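Local coordinates for protein putative alpha-L-fucosidase (Bacteroides thetaiotaomicron, PDB 4OUE) that probably hydrolyses alpha-L-fucosides, as a member of glycoside hydrolase family 29, at residues Ala252-Ser257 / Arg288-Leu293. Sequence-based numbering, arbitrary orientation.
Sequences AETDVS and RNSVLL. With IPT (1-methylethyl 1-thio-beta-D-galactopyranoside), chain D.
Thr254 and Leu292 pair as parallel neighbours, with Asp255 beside Leu293, where strand 253-257 meets strand 291-295 at an axis angle of 30° over the short segments. The two strands belong to one beta-alpha-beta unit of the TIM-barrel-type fucosidase domain, linked through helix 275-283, and strand 22-26 flanks 291-295 on its other edge. Three backbone bonds join them: Thr254 N to Val291 O, Leu293 N to Thr254 O at 2.7 Å, and Val256 N to Leu293 O.

At the start of the pair, side-chain hydroxyls extend this network. Ser290 reaches across to donate to Ala252 O, its OG set opposite the backbone N (chi1 -176°), and accepts a bond from Thr254 OG1 at 2.8 Å. Replacing Thr254 by alanine is likely to leave Ser290 OG without this donor, and the serine hydroxyl held by Ala252 O alone among the two segments. A water bridges Ala252 N and Asn289 O nearby.

Towards the other end, Leu292 sends CD1 to Val256 CG1, 3.6 Å away, the two branched side chains meeting at an oblique angle. Glu253, Asp255 and Leu293 lie on the face opposite Thr254 and Leu292. The extended chain of Glu253 brings OE2 within 3.3 Å of the methyl CD2 of Leu293, while Trp17 NE1 bonds OE1 and Trp164 NE1 bonds OE2, so each oxygen of this buried carboxylate has an indole N-H. The carboxylate of Asp255 leads away from Leu293 towards the bound thiogalactoside, which is hydrogen-bonded to Glu212, Glu232 and Asp166, so this face borders the sugar pocket. There Asp255 OD2 lies 2.6 Å from O6 of the ligand.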
loop_
_atom_site.group_PDB
_atom_site.type_symbol
_atom_site.label_atom_id
_atom_site.label_comp_id
_atom_site.label_asym_id
_atom_site.label_seq_id
_atom_site.Cartn_x
_atom_site.Cartn_y
_atom_site.Cartn_z
ATOM N N ALA A 252 0.477 7.738 1.913
ATOM C CA ALA A 252 0.515 6.749 2.979
ATOM C C ALA A 252 0.468 5.304 2.481
ATOM O O ALA A 252 -0.386 4.925 1.667
ATOM C CB ALA A 252 -0.618 7.003 3.966
ATOM N N GLU A 253 1.388 4.489 2.984
ATOM C CA GLU A 253 1.334 3.056 2.734
ATOM C C GLU A 253 0.859 2.366 4.004
ATOM O O GLU A 253 1.482 2.493 5.053
ATOM C CB GLU A 253 2.711 2.539 2.333
ATOM C CG GLU A 253 2.709 1.098 1.846
ATOM C CD GLU A 253 4.107 0.598 1.565
ATOM O OE1 GLU A 253 4.539 0.645 0.393
ATOM O OE2 GLU A 253 4.782 0.169 2.523
ATOM N N THR A 254 -0.242 1.631 3.902
ATOM C CA THR A 254 -0.850 0.975 5.060
ATOM C C THR A 254 -0.378 -0.478 5.209
ATOM O O THR A 254 -0.597 -1.294 4.308
ATOM C CB THR A 254 -2.376 1.003 4.905
ATOM O OG1 THR A 254 -2.797 2.368 4.761
ATOM C CG2 THR A 254 -3.059 0.401 6.101
ATOM N N ASP A 255 0.250 -0.800 6.342
ATOM C CA ASP A 255 0.790 -2.150 6.578
ATOM C C ASP A 255 0.045 -2.920 7.661
ATOM O O ASP A 255 -0.257 -2.375 8.721
ATOM C CB ASP A 255 2.283 -2.108 6.923
ATOM C CG ASP A 255 2.588 -1.283 8.179
ATOM O OD1 ASP A 255 1.962 -0.214 8.387
ATOM O OD2 ASP A 255 3.479 -1.702 8.965
ATOM N N VAL A 256 -0.231 -4.193 7.398
ATOM C CA VAL A 256 -0.940 -5.020 8.361
ATOM C C VAL A 256 -0.651 -6.502 8.111
ATOM O O VAL A 256 -0.416 -6.921 6.969
ATOM C CB VAL A 256 -2.461 -4.728 8.320
ATOM C CG1 VAL A 256 -3.042 -5.057 6.949
ATOM C CG2 VAL A 256 -3.192 -5.477 9.414
ATOM N N SER A 257 -0.628 -7.299 9.175
ATOM C CA SER A 257 -0.416 -8.726 8.993
ATOM C C SER A 257 -1.758 -9.417 8.832
ATOM O O SER A 257 -2.779 -8.929 9.330
ATOM C CB SER A 257 0.362 -9.317 10.165
ATOM O OG SER A 257 0.729 -10.668 9.914
ATOM N N ARG A 288 -9.069 4.140 0.896
ATOM C CA ARG A 288 -8.821 5.452 1.497
ATOM C C ARG A 288 -7.557 6.117 0.959
ATOM O O ARG A 288 -6.732 6.625 1.738
ATOM C CB ARG A 288 -8.708 5.323 3.019
ATOM C CG ARG A 288 -10.032 5.053 3.716
ATOM C CD ARG A 288 -9.861 5.059 5.215
ATOM N NE ARG A 288 -11.129 4.836 5.914
ATOM C CZ ARG A 288 -11.237 4.681 7.230
ATOM N NH1 ARG A 288 -10.153 4.722 7.995
ATOM N NH2 ARG A 288 -12.425 4.483 7.781
ATOM N N ASN A 289 -7.395 6.098 -0.363
ATOM C CA ASN A 289 -6.287 6.801 -1.014
ATOM C C ASN A 289 -4.915 6.368 -0.485
ATOM O O ASN A 289 -3.978 7.169 -0.371
ATOM C CB ASN A 289 -6.485 8.316 -0.883
ATOM C CG ASN A 289 -5.462 9.110 -1.664
ATOM O OD1 ASN A 289 -5.069 8.728 -2.775
ATOM N ND2 ASN A 289 -4.999 10.210 -1.071
ATOM N N SER A 290 -4.809 5.082 -0.165
ATOM C CA SER A 290 -3.555 4.509 0.288
ATOM C C SER A 290 -3.249 3.264 -0.539
ATOM O O SER A 290 -3.820 3.060 -1.623
ATOM C CB SER A 290 -3.647 4.158 1.778
ATOM O OG SER A 290 -2.406 3.669 2.273
ATOM N N VAL A 291 -2.334 2.451 -0.025
ATOM C CA VAL A 291 -1.960 1.189 -0.635
ATOM C C VAL A 291 -1.816 0.178 0.502
ATOM O O VAL A 291 -1.264 0.495 1.573
ATOM C CB VAL A 291 -0.637 1.315 -1.441
ATOM C CG1 VAL A 291 0.027 -0.061 -1.667
ATOM C CG2 VAL A 291 -0.889 2.030 -2.774
ATOM N N LEU A 292 -2.342 -1.024 0.279
ATOM C CA LEU A 292 -2.348 -2.052 1.306
ATOM C C LEU A 292 -1.135 -2.974 1.181
ATOM O O LEU A 292 -0.983 -3.705 0.190
ATOM C CB LEU A 292 -3.660 -2.851 1.241
ATOM C CG LEU A 292 -3.779 -4.080 2.154
ATOM C CD1 LEU A 292 -3.563 -3.715 3.625
ATOM C CD2 LEU A 292 -5.134 -4.757 1.953
ATOM N N LEU A 293 -0.265 -2.927 2.184
ATOM C CA LEU A 293 0.841 -3.877 2.291
ATOM C C LEU A 293 0.435 -4.976 3.269
ATOM O O LEU A 293 0.394 -4.757 4.484
ATOM C CB LEU A 293 2.109 -3.162 2.756
ATOM C CG LEU A 293 3.363 -3.972 3.125
ATOM C CD1 LEU A 293 3.741 -4.987 2.046
ATOM C CD2 LEU A 293 4.525 -2.998 3.376
HETATM C C1 IPT D . 6.732 1.571 13.858
HETATM C C2 IPT D . 7.847 2.474 13.457
HETATM O O2 IPT D . 8.136 3.360 14.474
HETATM C C3 IPT D . 7.451 3.192 12.204
HETATM O O3 IPT D . 8.502 3.994 11.785
HETATM C C4 IPT D . 7.065 2.205 11.138
HETATM O O4 IPT D . 8.188 1.507 10.718
HETATM C C5 IPT D . 6.058 1.240 11.695
HETATM O O5 IPT D . 6.549 0.632 12.849
HETATM C C6 IPT D . 5.744 0.182 10.685
HETATM O O6 IPT D . 4.550 -0.444 10.991
HETATM S S1 IPT D . 7.128 0.813 15.419
HETATM C "C1'" IPT D . 5.655 0.145 16.148
HETATM C "C2'" IPT D . 5.153 1.022 17.246
HETATM C "C3'" IPT D . 4.569 0.113 15.137
HETATM O O HOH W 1 -2.131 8.939 1.182
#